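Local coordinates for protein catalase (Bacillus pumilus, PDB 4QOL) that breaks hydrogen peroxide down to water and oxygen at a heme centre and, unusually for a catalase, gives phenolic substrates access to that site, with peroxidase-like reactivity, at residues Lys75-Ala80 against Phe202-Lys207; Ala79-Glu84 against Ala320-Ile325; Leu170-Thr175 against Pro419-Gln424; Ala189-Met194 against His242-Leu247. All coordinates share one frame; numbering follows the deposited sequence.

The four contacts illustrate how a catalase chain is pinned together by segments far apart in sequence. Contacts 1 and 2 form one patch, their centres about 7 Å apart: the loop between strands 60-69 and 88-96 serves both, and Thr77 of contact 1 bonds Gly324 of contact 2. The side chain of Lys75 lies about 6 Å from a bound sodium ion. Contacts 3 and 4 stand apart, with centres about 29 to 33 Å from the others and from each other. Of contacts 2, 3 and 4, contact 4 lies closest to a heme, the Tyr191 side chain being about 10 Å away, against about 12 Å for that of Glu173 and 14 Å for that of Ile325.

Contact 1 (Lys75-Ala80 against Phe202-Lys207); sequences KHTRAA and FRWVNK
Asn206 ND2 is held by two acceptors: across the contact it donates to Lys75 O at 3.0 Å and almost straight (175°), and it also bonds Glu210 OE1. Lys75 O lies in the plane of the amide, although the donor stands above the carbonyl plane of Lys75. With Asn206 OD1 taking the backbone N-H of Tyr208, the rotation of the amide is fixed from both ends. This is the end of strand 202-205 in the antiparallel beta-barrel of the catalase fold, and the loop between strands 60-69 and 88-96 passes over it nearly at right angles. One backbone bond ties the two together, Arg78 N to Val205 O at 3.0 Å, and Thr77 CA adds a C-H...O contact to the same oxygen. Thr77 carries most of the side-chain packing. Its CG2 sits over the six-membered ring of Trp204, 3.7 Å from the centroid and only 12° off the normal, a CH-pi contact. At the edge of the same indole His76 CB touches CE3 at 3.7 Å, while Trp204 NE1 is turned to Tyr216 OH. With Thr77 OG1 anti to the backbone N (chi1 179°), CG2 falls between the backbone N and the carbonyl carbon and faces the indole, while the hydroxyl accepts from Ala79 N in an ST turn. The hydroxyl also bonds Gly324 O, the carbonyl that receives Val205 N. Arg78 sends its guanidinium away, NH1 reaching His398 O, but its CG stays 3.6 Å from Val205 O.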
loop_
_atom_site.group_PDB
_atom_site.type_symbol
_atom_site.label_atom_id
_atom_site.label_comp_id
_atom_site.label_asym_id
_atom_site.label_seq_id
_atom_site.Cartn_x
_atom_site.Cartn_y
_atom_site.Cartn_z
ATOM N N LYS A 75 29.944 -35.119 -3.570
ATOM C CA LYS A 75 29.506 -36.517 -3.384
ATOM C C LYS A 75 28.071 -36.557 -2.921
ATOM O O LYS A 75 27.349 -37.530 -3.154
ATOM C CB LYS A 75 30.392 -37.216 -2.325
ATOM C CG LYS A 75 31.806 -37.582 -2.764
ATOM C CD LYS A 75 32.551 -38.306 -1.645
ATOM C CE LYS A 75 33.804 -39.031 -2.148
ATOM N NZ LYS A 75 34.669 -38.287 -3.114
ATOM N N HIS A 76 27.641 -35.468 -2.244
ATOM C CA HIS A 76 26.354 -35.434 -1.554
ATOM C C HIS A 76 25.373 -34.397 -2.051
ATOM O O HIS A 76 24.205 -34.613 -1.947
ATOM C CB HIS A 76 26.541 -35.181 -0.071
ATOM C CG HIS A 76 27.581 -36.030 0.556
ATOM N ND1 HIS A 76 27.463 -37.399 0.624
ATOM C CD2 HIS A 76 28.753 -35.712 1.152
ATOM C CE1 HIS A 76 28.537 -37.892 1.220
ATOM N NE2 HIS A 76 29.325 -36.886 1.562
ATOM N N THR A 77 25.870 -33.355 -2.692
ATOM C CA THR A 77 25.000 -32.368 -3.329
ATOM C C THR A 77 25.617 -31.755 -4.557
ATOM O O THR A 77 26.806 -31.503 -4.601
ATOM C CB THR A 77 24.670 -31.215 -2.343
ATOM O OG1 THR A 77 23.825 -30.251 -3.001
ATOM C CG2 THR A 77 25.909 -30.565 -1.768
ATOM N N ARG A 78 24.776 -31.539 -5.563
ATOM C CA ARG A 78 25.191 -30.899 -6.801
ATOM C C ARG A 78 25.223 -29.376 -6.675
ATOM O O ARG A 78 25.466 -28.692 -7.657
ATOM C CB ARG A 78 24.292 -31.308 -8.009
ATOM C CG ARG A 78 22.822 -30.825 -7.967
ATOM C CD ARG A 78 21.953 -31.238 -9.178
ATOM N NE ARG A 78 22.128 -30.252 -10.238
ATOM C CZ ARG A 78 21.278 -29.976 -11.224
ATOM N NH1 ARG A 78 20.107 -30.577 -11.320
ATOM N NH2 ARG A 78 21.620 -29.037 -12.116
ATOM N N ALA A 79 24.995 -28.845 -5.478
ATOM C CA ALA A 79 24.978 -27.388 -5.288
ATOM C C ALA A 79 26.273 -26.782 -5.814
ATOM O O ALA A 79 27.390 -27.115 -5.376
ATOM C CB ALA A 79 24.767 -27.057 -3.832
ATOM N N ALA A 80 26.117 -25.837 -6.734
ATOM C CA ALA A 80 27.270 -25.238 -7.388
ATOM C C ALA A 80 28.216 -24.552 -6.395
ATOM O O ALA A 80 29.450 -24.714 -6.501
ATOM C CB ALA A 80 26.815 -24.258 -8.468
ATOM N N PHE A 202 17.101 -30.717 5.798
ATOM C CA PHE A 202 16.878 -30.507 4.402
ATOM C C PHE A 202 17.294 -31.773 3.623
ATOM O O PHE A 202 17.787 -32.727 4.195
ATOM C CB PHE A 202 17.730 -29.311 3.928
ATOM C CG PHE A 202 17.290 -28.019 4.525
ATOM C CD1 PHE A 202 16.229 -27.290 3.924
ATOM C CD2 PHE A 202 17.817 -27.565 5.710
ATOM C CE1 PHE A 202 15.744 -26.109 4.562
ATOM C CE2 PHE A 202 17.357 -26.393 6.313
ATOM C CZ PHE A 202 16.332 -25.693 5.761
ATOM N N ARG A 203 17.097 -31.710 2.352
ATOM C CA ARG A 203 17.517 -32.794 1.445
ATOM C C ARG A 203 18.668 -32.307 0.580
ATOM O O ARG A 203 18.530 -31.244 -0.078
ATOM C CB ARG A 203 16.342 -33.211 0.571
ATOM C CG ARG A 203 15.264 -34.007 1.284
ATOM C CD ARG A 203 14.214 -34.471 0.231
ATOM N NE ARG A 203 13.308 -35.386 0.881
ATOM C CZ ARG A 203 13.048 -36.638 0.506
ATOM N NH1 ARG A 203 13.503 -37.162 -0.624
ATOM N NH2 ARG A 203 12.248 -37.335 1.267
ATOM N N TRP A 204 19.736 -33.108 0.489
ATOM C CA TRP A 204 20.820 -32.850 -0.438
ATOM C C TRP A 204 20.726 -33.888 -1.524
ATOM O O TRP A 204 20.563 -35.068 -1.235
ATOM C CB TRP A 204 22.152 -32.912 0.285
ATOM C CG TRP A 204 22.637 -31.638 0.791
ATOM C CD1 TRP A 204 21.940 -30.403 0.910
ATOM C CD2 TRP A 204 23.937 -31.391 1.294
ATOM N NE1 TRP A 204 22.774 -29.452 1.431
ATOM C CE2 TRP A 204 23.990 -30.022 1.707
ATOM C CE3 TRP A 204 25.061 -32.148 1.431
ATOM C CZ2 TRP A 204 25.137 -29.443 2.160
ATOM C CZ3 TRP A 204 26.192 -31.573 2.025
ATOM C CH2 TRP A 204 26.211 -30.232 2.357
ATOM N N VAL A 205 20.765 -33.452 -2.776
ATOM C CA VAL A 205 20.611 -34.317 -3.898
ATOM C C VAL A 205 21.860 -34.132 -4.755
ATOM O O VAL A 205 22.150 -33.031 -5.183
ATOM C CB VAL A 205 19.347 -34.009 -4.746
ATOM C CG1 VAL A 205 19.187 -35.089 -5.820
ATOM C CG2 VAL A 205 18.117 -33.939 -3.847
ATOM N N ASN A 206 22.536 -35.244 -5.062
ATOM C CA ASN A 206 23.759 -35.191 -5.917
ATOM C C ASN A 206 23.502 -35.374 -7.452
ATOM O O ASN A 206 22.371 -35.511 -7.893
ATOM C CB ASN A 206 24.813 -36.157 -5.388
ATOM C CG ASN A 206 24.508 -37.643 -5.678
ATOM O OD1 ASN A 206 23.599 -38.002 -6.406
ATOM N ND2 ASN A 206 25.264 -38.493 -5.038
ATOM N N LYS A 207 24.563 -35.330 -8.243
ATOM C CA LYS A 207 24.389 -35.377 -9.697
ATOM C C LYS A 207 23.802 -36.716 -10.187
ATOM O O LYS A 207 23.366 -36.807 -11.307
ATOM C CB LYS A 207 25.737 -35.132 -10.420
ATOM C CG LYS A 207 26.747 -36.264 -10.301
ATOM C CD LYS A 207 28.124 -35.819 -10.805
ATOM C CE LYS A 207 29.192 -36.867 -10.733
ATOM N NZ LYS A 207 30.481 -36.601 -11.475
#

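Contact 2 (Ala79-Glu84 against Ala320-Ile325); sequences AAFLSE and ALVPGI
The ring of Phe81 presents its edge to the other segment: Val322 CG2 and Ile325 CD1 lie near its plane, the latter 3.9 Å from CE1. One face is covered from within its own segment by Leu82 CG, 3.6 Å above the plane and over the centre, and the rings of Phe118 and Tyr125 from neighbouring barrel strands also meet it. A chi1 of 83°, which sets CG between the backbone N and the carbonyl carbon, swings the ring toward residues 320-325. Ile325 CD1 fills the corner between this edge and Ala79 CB, touching the latter at 3.9 Å. Beside this apolar group the backbones come close. Residues Val322 to Ile325 form a type II beta turn leading into strand 325-327, and Pro323 O at its crest rests 3.3 Å from Ala79 CA in a C-H...O contact. Gly324 takes the third place with a positive phi of 97°; a beta carbon there would jam against the preceding carbonyl and run into Ala79 N. A water bridges the segments, accepting from Ala80 N and donating to Pro323 O at 2.8 Å. Apolar side chains and the C-H...O contact join the segments, with water linking peptide groups that do not meet directly.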
loop_
_atom_site.group_PDB
_atom_site.type_symbol
_atom_site.label_atom_id
_atom_site.label_comp_id
_atom_site.label_asym_id
_atom_site.label_seq_id
_atom_site.Cartn_x
_atom_site.Cartn_y
_atom_site.Cartn_z
ATOM N N ALA A 79 24.995 -28.845 -5.478
ATOM C CA ALA A 79 24.978 -27.388 -5.288
ATOM C C ALA A 79 26.273 -26.782 -5.814
ATOM O O ALA A 79 27.390 -27.115 -5.376
ATOM C CB ALA A 79 24.767 -27.057 -3.832
ATOM N N ALA A 80 26.117 -25.837 -6.734
ATOM C CA ALA A 80 27.270 -25.238 -7.388
ATOM C C ALA A 80 28.216 -24.552 -6.395
ATOM O O ALA A 80 29.450 -24.714 -6.501
ATOM C CB ALA A 80 26.815 -24.258 -8.468
ATOM N N PHE A 81 27.670 -23.787 -5.434
ATOM C CA PHE A 81 28.538 -23.057 -4.521
ATOM C C PHE A 81 29.364 -23.958 -3.600
ATOM O O PHE A 81 30.332 -23.483 -2.984
ATOM C CB PHE A 81 27.779 -21.948 -3.707
ATOM C CG PHE A 81 27.060 -22.455 -2.474
ATOM C CD1 PHE A 81 25.836 -23.100 -2.570
ATOM C CD2 PHE A 81 27.600 -22.248 -1.215
ATOM C CE1 PHE A 81 25.175 -23.522 -1.443
ATOM C CE2 PHE A 81 26.918 -22.622 -0.070
ATOM C CZ PHE A 81 25.718 -23.300 -0.197
ATOM N N LEU A 82 29.014 -25.239 -3.507
ATOM C CA LEU A 82 29.775 -26.198 -2.654
ATOM C C LEU A 82 30.669 -27.150 -3.431
ATOM O O LEU A 82 31.166 -28.139 -2.879
ATOM C CB LEU A 82 28.808 -26.987 -1.766
ATOM C CG LEU A 82 27.935 -26.144 -0.796
ATOM C CD1 LEU A 82 26.949 -27.016 -0.023
ATOM C CD2 LEU A 82 28.851 -25.415 0.171
ATOM N N SER A 83 30.902 -26.864 -4.692
ATOM C CA SER A 83 31.371 -27.936 -5.640
ATOM C C SER A 83 32.859 -28.164 -5.598
ATOM O O SER A 83 33.369 -29.183 -6.129
ATOM C CB SER A 83 30.982 -27.645 -7.074
ATOM O OG SER A 83 31.543 -26.411 -7.555
ATOM N N GLU A 84 33.592 -27.215 -5.073
ATOM C CA GLU A 84 35.012 -27.433 -5.047
ATOM C C GLU A 84 35.720 -26.648 -3.982
ATOM O O GLU A 84 35.324 -25.510 -3.599
ATOM C CB GLU A 84 35.644 -27.216 -6.415
ATOM C CG GLU A 84 35.294 -26.008 -7.244
ATOM C CD GLU A 84 36.342 -25.768 -8.408
ATOM O OE1 GLU A 84 37.114 -26.734 -8.772
ATOM O OE2 GLU A 84 36.428 -24.634 -9.002
ATOM N N ALA A 320 14.146 -20.150 -0.935
ATOM C CA ALA A 320 15.159 -19.745 -1.918
ATOM C C ALA A 320 16.220 -20.858 -1.922
ATOM O O ALA A 320 17.301 -20.738 -1.337
ATOM C CB ALA A 320 15.798 -18.399 -1.469
ATOM N N LEU A 321 15.899 -21.923 -2.595
ATOM C CA LEU A 321 16.756 -23.128 -2.675
ATOM C C LEU A 321 17.455 -23.151 -4.014
ATOM O O LEU A 321 16.967 -22.521 -4.965
ATOM C CB LEU A 321 15.857 -24.337 -2.492
ATOM C CG LEU A 321 15.199 -24.484 -1.120
ATOM C CD1 LEU A 321 13.946 -25.343 -1.142
ATOM C CD2 LEU A 321 16.173 -24.998 -0.088
ATOM N N VAL A 322 18.571 -23.862 -4.108
ATOM C CA VAL A 322 19.344 -23.931 -5.319
ATOM C C VAL A 322 19.468 -25.404 -5.705
ATOM O O VAL A 322 19.247 -26.275 -4.831
ATOM C CB VAL A 322 20.718 -23.250 -5.211
ATOM C CG1 VAL A 322 20.559 -21.723 -5.116
ATOM C CG2 VAL A 322 21.530 -23.767 -4.052
ATOM N N PRO A 323 19.734 -25.668 -6.980
ATOM C CA PRO A 323 19.783 -27.041 -7.409
ATOM C C PRO A 323 20.727 -27.852 -6.556
ATOM O O PRO A 323 21.870 -27.428 -6.305
ATOM C CB PRO A 323 20.256 -26.919 -8.885
ATOM C CG PRO A 323 19.738 -25.617 -9.321
ATOM C CD PRO A 323 19.926 -24.741 -8.120
ATOM N N GLY A 324 20.226 -29.017 -6.104
ATOM C CA GLY A 324 20.961 -29.895 -5.159
ATOM C C GLY A 324 20.604 -29.750 -3.694
ATOM O O GLY A 324 21.033 -30.521 -2.858
ATOM N N ILE A 325 19.828 -28.701 -3.379
ATOM C CA ILE A 325 19.356 -28.489 -1.998
ATOM C C ILE A 325 17.868 -28.262 -2.022
ATOM O O ILE A 325 17.386 -27.338 -2.695
ATOM C CB ILE A 325 20.025 -27.267 -1.385
ATOM C CG1 ILE A 325 21.558 -27.328 -1.481
ATOM C CG2 ILE A 325 19.668 -27.146 0.098
ATOM C CD1 ILE A 325 22.356 -26.134 -0.969
HETATM O O HOH W 1 23.165 -25.148 -7.194
#

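Contact 3 (Leu170-Thr175 against Pro419-Gln424); sequences LTPEST and PNDFKQ
At the joint between the catalase core and its C-terminal helices, Asp421 and Phe422, just ahead of helix 423-431, close on Pro172 and Glu173, which lead into helix 175-181, and Thr175, its first residue. The Asp421 carboxylate lies against the backbone and beta carbon of Glu173, OD1 being 3.4 Å from Glu173 CB, while OD2 comes alongside Pro172 CG. Two acids therefore sit close, Glu173 OE1 and Asp421 OD2 4.4 Å apart. A salt bridge from Asp421 OD1 to Arg138 NH2 probably offsets the repulsion, and a water donates to Asp421 OD2 at 2.6 Å and weakly to Glu173 OE1. A second water lies within bonding distance of both Glu173 O and Asp421 O. The C-terminal helices, a regular part of the heme catalase fold, also reach this turn through helix 453-466, whose Asn462 and Phe463 touch Thr175 and whose Arg465 touches Phe422. The Phe422 ring meets the turn obliquely, with CZ 3.8 Å from Pro172 CB and CE1 3.7 Å from Thr175 OG1. That hydroxyl is beside its own backbone N (chi1 -55°), from where it donates to Pro172 O at 2.7 Å, in the carbonyl plane and on a lone pair. A valine in place of Thr175 would probably leave Pro172 O with the amide N-H alone and the turn less firmly closed where the phenyl ring rests on it. As things stand, Thr175 N donates to that oxygen at 3.1 Å, and Asp421 CB covers one face of Phe422.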
loop_
_atom_site.group_PDB
_atom_site.type_symbol
_atom_site.label_atom_id
_atom_site.label_comp_id
_atom_site.label_asym_id
_atom_site.label_seq_id
_atom_site.Cartn_x
_atom_site.Cartn_y
_atom_site.Cartn_z
ATOM N N LEU A 170 0.521 -26.390 27.002
ATOM C CA LEU A 170 -0.462 -27.056 26.217
ATOM C C LEU A 170 0.058 -27.563 24.837
ATOM O O LEU A 170 -0.689 -28.232 24.089
ATOM C CB LEU A 170 -1.685 -26.199 26.042
ATOM C CG LEU A 170 -2.425 -25.864 27.366
ATOM C CD1 LEU A 170 -3.514 -24.843 27.120
ATOM C CD2 LEU A 170 -3.024 -27.145 27.942
ATOM N N THR A 171 1.338 -27.320 24.608
ATOM C CA THR A 171 2.069 -27.654 23.370
ATOM C C THR A 171 3.347 -28.287 23.843
ATOM O O THR A 171 4.446 -27.760 23.701
ATOM C CB THR A 171 2.313 -26.368 22.563
ATOM O OG1 THR A 171 1.050 -25.715 22.368
ATOM C CG2 THR A 171 2.958 -26.633 21.237
ATOM N N PRO A 172 3.224 -29.551 24.401
ATOM C CA PRO A 172 4.368 -30.180 25.079
ATOM C C PRO A 172 5.544 -30.531 24.154
ATOM O O PRO A 172 6.655 -30.727 24.625
ATOM C CB PRO A 172 3.757 -31.457 25.693
ATOM C CG PRO A 172 2.537 -31.718 24.821
ATOM C CD PRO A 172 2.003 -30.330 24.530
ATOM N N GLU A 173 5.356 -30.512 22.831
ATOM C CA GLU A 173 6.516 -30.591 21.958
ATOM C C GLU A 173 7.536 -29.432 22.127
ATOM O O GLU A 173 8.666 -29.532 21.616
ATOM C CB GLU A 173 6.062 -30.725 20.497
ATOM C CG GLU A 173 5.304 -29.525 19.933
ATOM C CD GLU A 173 3.812 -29.755 19.988
ATOM O OE1 GLU A 173 3.278 -30.171 21.082
ATOM O OE2 GLU A 173 3.141 -29.484 18.981
ATOM N N SER A 174 7.124 -28.370 22.831
ATOM C CA SER A 174 7.976 -27.223 23.112
ATOM C C SER A 174 9.022 -27.479 24.205
ATOM O O SER A 174 9.923 -26.677 24.424
ATOM C CB SER A 174 7.105 -26.027 23.569
ATOM O OG SER A 174 6.407 -26.255 24.827
ATOM N N THR A 175 8.923 -28.632 24.876
ATOM C CA THR A 175 9.728 -28.874 26.082
ATOM C C THR A 175 11.244 -28.874 25.791
ATOM O O THR A 175 12.048 -28.312 26.574
ATOM C CB THR A 175 9.307 -30.226 26.725
ATOM O OG1 THR A 175 7.897 -30.216 26.974
ATOM C CG2 THR A 175 10.001 -30.445 27.975
ATOM N N PRO A 419 6.170 -38.742 18.120
ATOM C CA PRO A 419 6.473 -37.334 18.488
ATOM C C PRO A 419 7.466 -37.237 19.601
ATOM O O PRO A 419 8.248 -36.277 19.607
ATOM C CB PRO A 419 5.125 -36.785 18.956
ATOM C CG PRO A 419 4.289 -37.992 19.312
ATOM C CD PRO A 419 4.746 -39.059 18.322
ATOM N N ASN A 420 7.413 -38.173 20.573
ATOM C CA ASN A 420 8.490 -38.307 21.574
ATOM C C ASN A 420 8.887 -36.959 22.173
ATOM O O ASN A 420 10.058 -36.545 22.068
ATOM C CB ASN A 420 9.743 -38.979 20.924
ATOM C CG ASN A 420 10.542 -39.860 21.901
ATOM O OD1 ASN A 420 11.382 -40.730 21.503
ATOM N ND2 ASN A 420 10.334 -39.629 23.150
ATOM N N ASP A 421 7.943 -36.317 22.889
ATOM C CA ASP A 421 8.061 -34.871 23.230
ATOM C C ASP A 421 9.030 -34.586 24.349
ATOM O O ASP A 421 9.438 -33.446 24.480
ATOM C CB ASP A 421 6.695 -34.271 23.620
ATOM C CG ASP A 421 5.737 -34.160 22.447
ATOM O OD1 ASP A 421 6.191 -34.075 21.274
ATOM O OD2 ASP A 421 4.518 -34.115 22.710
ATOM N N PHE A 422 9.420 -35.611 25.128
ATOM C CA PHE A 422 10.211 -35.402 26.365
ATOM C C PHE A 422 11.627 -35.952 26.406
ATOM O O PHE A 422 12.449 -35.467 27.172
ATOM C CB PHE A 422 9.424 -35.852 27.591
ATOM C CG PHE A 422 8.046 -35.347 27.624
ATOM C CD1 PHE A 422 7.804 -34.021 27.941
ATOM C CD2 PHE A 422 6.962 -36.139 27.273
ATOM C CE1 PHE A 422 6.534 -33.524 27.988
ATOM C CE2 PHE A 422 5.671 -35.622 27.261
ATOM C CZ PHE A 422 5.459 -34.288 27.609
ATOM N N LYS A 423 11.939 -36.945 25.570
ATOM C CA LYS A 423 13.190 -37.611 25.690
ATOM C C LYS A 423 14.412 -36.737 25.489
ATOM O O LYS A 423 15.310 -36.736 26.306
ATOM C CB LYS A 423 13.242 -38.823 24.737
ATOM C CG LYS A 423 14.559 -39.554 24.850
ATOM C CD LYS A 423 14.544 -40.923 24.163
ATOM C CE LYS A 423 15.968 -41.347 23.850
ATOM N NZ LYS A 423 16.012 -42.703 23.225
ATOM N N GLN A 424 14.470 -36.017 24.366
ATOM C CA GLN A 424 15.639 -35.179 24.116
ATOM C C GLN A 424 15.772 -34.016 25.083
ATOM O O GLN A 424 16.892 -33.569 25.333
ATOM C CB GLN A 424 15.600 -34.670 22.660
ATOM C CG GLN A 424 15.792 -35.782 21.649
ATOM C CD GLN A 424 16.203 -35.266 20.297
ATOM O OE1 GLN A 424 16.197 -34.062 20.051
ATOM N NE2 GLN A 424 16.668 -36.184 19.402
HETATM O O HOH W 2 10.223 -31.381 23.045
HETATM O O HOH W 3 3.059 -33.401 20.710
HETATM O O HOH W 4 8.612 -32.887 20.675
#

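Contact 4 (Ala189-Met194 against His242-Leu247); sequences ANYAEM and HATRDL
Fully extended at Asn190, the loop 189-194 passes across the first turn of helix 242-253, with the CA atoms of Asn190 and Ala243 4.7 Å apart. His242 NE2 donates to Ala189 O at 2.8 Å; the oxygen lies in the imidazole plane, but the donor stands above the carbonyl plane of Ala189. Next along, Ala243 CB rests over the face of the Tyr191 ring, 3.7 Å from the centroid, a CH-pi contact. The ring's hydroxyl, Tyr191 OH, bonds Glu106 OE2, which Thr244 OG1 also meets. Asn190 folds its side chain back into an Asx motif: CG lies between the backbone N and the carbonyl carbon (chi1 56°), which lets OD1 turn back to accept from Glu193 N at 2.9 Å, and ND2 donates to Glu193 OE1. The flat amide so fixed stacks on the Asp246 carboxylate, planes 16° apart, with Asn190 CG 3.5 Å from Asp246 OD2. With alanine for Asn190, Glu193 N would probably lose its acceptor and Asp246 the amide stacked on its carboxylate. A water fills the angle between loop and helix, accepting from Tyr191 N and donating to Ala243 O and, at 2.8 Å, to Asp246 OD2, an oxygen that Arg250 NE also holds in a salt bridge.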
loop_
_atom_site.group_PDB
_atom_site.type_symbol
_atom_site.label_atom_id
_atom_site.label_comp_id
_atom_site.label_asym_id
_atom_site.label_seq_id
_atom_site.Cartn_x
_atom_site.Cartn_y
_atom_site.Cartn_z
ATOM N N ALA A 189 25.827 -13.297 24.268
ATOM C CA ALA A 189 26.496 -12.077 24.668
ATOM C C ALA A 189 26.414 -11.012 23.583
ATOM O O ALA A 189 26.440 -9.767 23.883
ATOM C CB ALA A 189 27.939 -12.352 25.039
ATOM N N ASN A 190 26.436 -11.480 22.342
ATOM C CA ASN A 190 26.325 -10.634 21.173
ATOM C C ASN A 190 26.136 -11.584 19.929
ATOM O O ASN A 190 25.973 -12.768 20.096
ATOM C CB ASN A 190 27.584 -9.747 21.048
ATOM C CG ASN A 190 28.859 -10.557 21.010
ATOM O OD1 ASN A 190 29.044 -11.392 20.120
ATOM N ND2 ASN A 190 29.789 -10.315 21.977
ATOM N N TYR A 191 26.086 -11.027 18.733
ATOM C CA TYR A 191 25.822 -11.834 17.561
ATOM C C TYR A 191 27.043 -12.609 17.070
ATOM O O TYR A 191 26.889 -13.581 16.370
ATOM C CB TYR A 191 25.303 -10.944 16.416
ATOM C CG TYR A 191 23.975 -10.255 16.646
ATOM C CD1 TYR A 191 22.878 -10.945 17.164
ATOM C CD2 TYR A 191 23.813 -8.910 16.336
ATOM C CE1 TYR A 191 21.648 -10.316 17.336
ATOM C CE2 TYR A 191 22.618 -8.263 16.497
ATOM C CZ TYR A 191 21.519 -8.951 17.023
ATOM O OH TYR A 191 20.337 -8.293 17.194
ATOM N N ALA A 192 28.258 -12.190 17.467
ATOM C CA ALA A 192 29.504 -12.858 17.009
ATOM C C ALA A 192 29.834 -14.106 17.825
ATOM O O ALA A 192 30.266 -15.123 17.299
ATOM C CB ALA A 192 30.679 -11.892 17.072
ATOM N N GLU A 193 29.534 -14.071 19.111
ATOM C CA GLU A 193 29.915 -15.184 20.024
ATOM C C GLU A 193 28.717 -16.095 20.246
ATOM O O GLU A 193 28.207 -16.270 21.362
ATOM C CB GLU A 193 30.427 -14.586 21.347
ATOM C CG GLU A 193 31.714 -13.781 21.194
ATOM C CD GLU A 193 32.186 -13.163 22.503
ATOM O OE1 GLU A 193 32.051 -11.925 22.696
ATOM O OE2 GLU A 193 32.702 -13.912 23.338
ATOM N N MET A 194 28.204 -16.624 19.132
ATOM C CA MET A 194 26.883 -17.211 19.066
ATOM C C MET A 194 26.883 -18.348 18.058
ATOM O O MET A 194 27.554 -18.253 17.030
ATOM C CB MET A 194 25.920 -16.119 18.579
ATOM C CG MET A 194 24.494 -16.493 18.536
ATOM S SD MET A 194 23.424 -15.101 18.017
ATOM C CE MET A 194 23.611 -15.079 16.236
ATOM N N HIS A 242 23.300 -3.214 22.042
ATOM C CA HIS A 242 24.714 -3.490 22.232
ATOM C C HIS A 242 25.301 -4.510 21.209
ATOM O O HIS A 242 26.526 -4.529 20.911
ATOM C CB HIS A 242 24.981 -3.989 23.665
ATOM C CG HIS A 242 24.686 -5.436 23.838
ATOM N ND1 HIS A 242 23.404 -5.919 23.965
ATOM C CD2 HIS A 242 25.494 -6.520 23.792
ATOM C CE1 HIS A 242 23.435 -7.237 24.002
ATOM N NE2 HIS A 242 24.684 -7.631 23.891
ATOM N N ALA A 243 24.419 -5.370 20.683
ATOM C CA ALA A 243 24.861 -6.403 19.757
ATOM C C ALA A 243 24.994 -5.783 18.407
ATOM O O ALA A 243 25.937 -6.105 17.684
ATOM C CB ALA A 243 23.856 -7.592 19.763
ATOM N N THR A 244 24.050 -4.905 18.024
ATOM C CA THR A 244 24.235 -4.200 16.775
ATOM C C THR A 244 25.561 -3.389 16.827
ATOM O O THR A 244 26.327 -3.344 15.856
ATOM C CB THR A 244 23.058 -3.253 16.561
ATOM O OG1 THR A 244 21.905 -4.009 16.170
ATOM C CG2 THR A 244 23.265 -2.249 15.440
ATOM N N ARG A 245 25.798 -2.748 17.957
ATOM C CA ARG A 245 27.010 -1.945 18.123
ATOM C C ARG A 245 28.280 -2.801 17.947
ATOM O O ARG A 245 29.192 -2.463 17.192
ATOM C CB ARG A 245 27.007 -1.269 19.466
ATOM C CG ARG A 245 28.155 -0.241 19.598
ATOM C CD ARG A 245 28.253 0.198 21.066
ATOM N NE ARG A 245 27.000 0.812 21.528
ATOM C CZ ARG A 245 26.659 2.086 21.402
ATOM N NH1 ARG A 245 27.422 2.947 20.761
ATOM N NH2 ARG A 245 25.530 2.503 21.932
ATOM N N ASP A 246 28.290 -3.918 18.659
ATOM C CA ASP A 246 29.431 -4.845 18.663
ATOM C C ASP A 246 29.765 -5.372 17.277
ATOM O O ASP A 246 30.949 -5.397 16.887
ATOM C CB ASP A 246 29.103 -5.985 19.601
ATOM C CG ASP A 246 30.124 -7.080 19.604
ATOM O OD1 ASP A 246 31.151 -6.976 20.362
ATOM O OD2 ASP A 246 29.899 -8.031 18.785
ATOM N N LEU A 247 28.739 -5.768 16.529
ATOM C CA LEU A 247 28.951 -6.295 15.175
ATOM C C LEU A 247 29.587 -5.223 14.267
ATOM O O LEU A 247 30.598 -5.486 13.590
ATOM C CB LEU A 247 27.652 -6.845 14.581
ATOM C CG LEU A 247 27.773 -7.473 13.156
ATOM C CD1 LEU A 247 28.739 -8.661 13.042
ATOM C CD2 LEU A 247 26.381 -7.867 12.677
HETATM O O HOH W 5 27.320 -8.459 17.906
#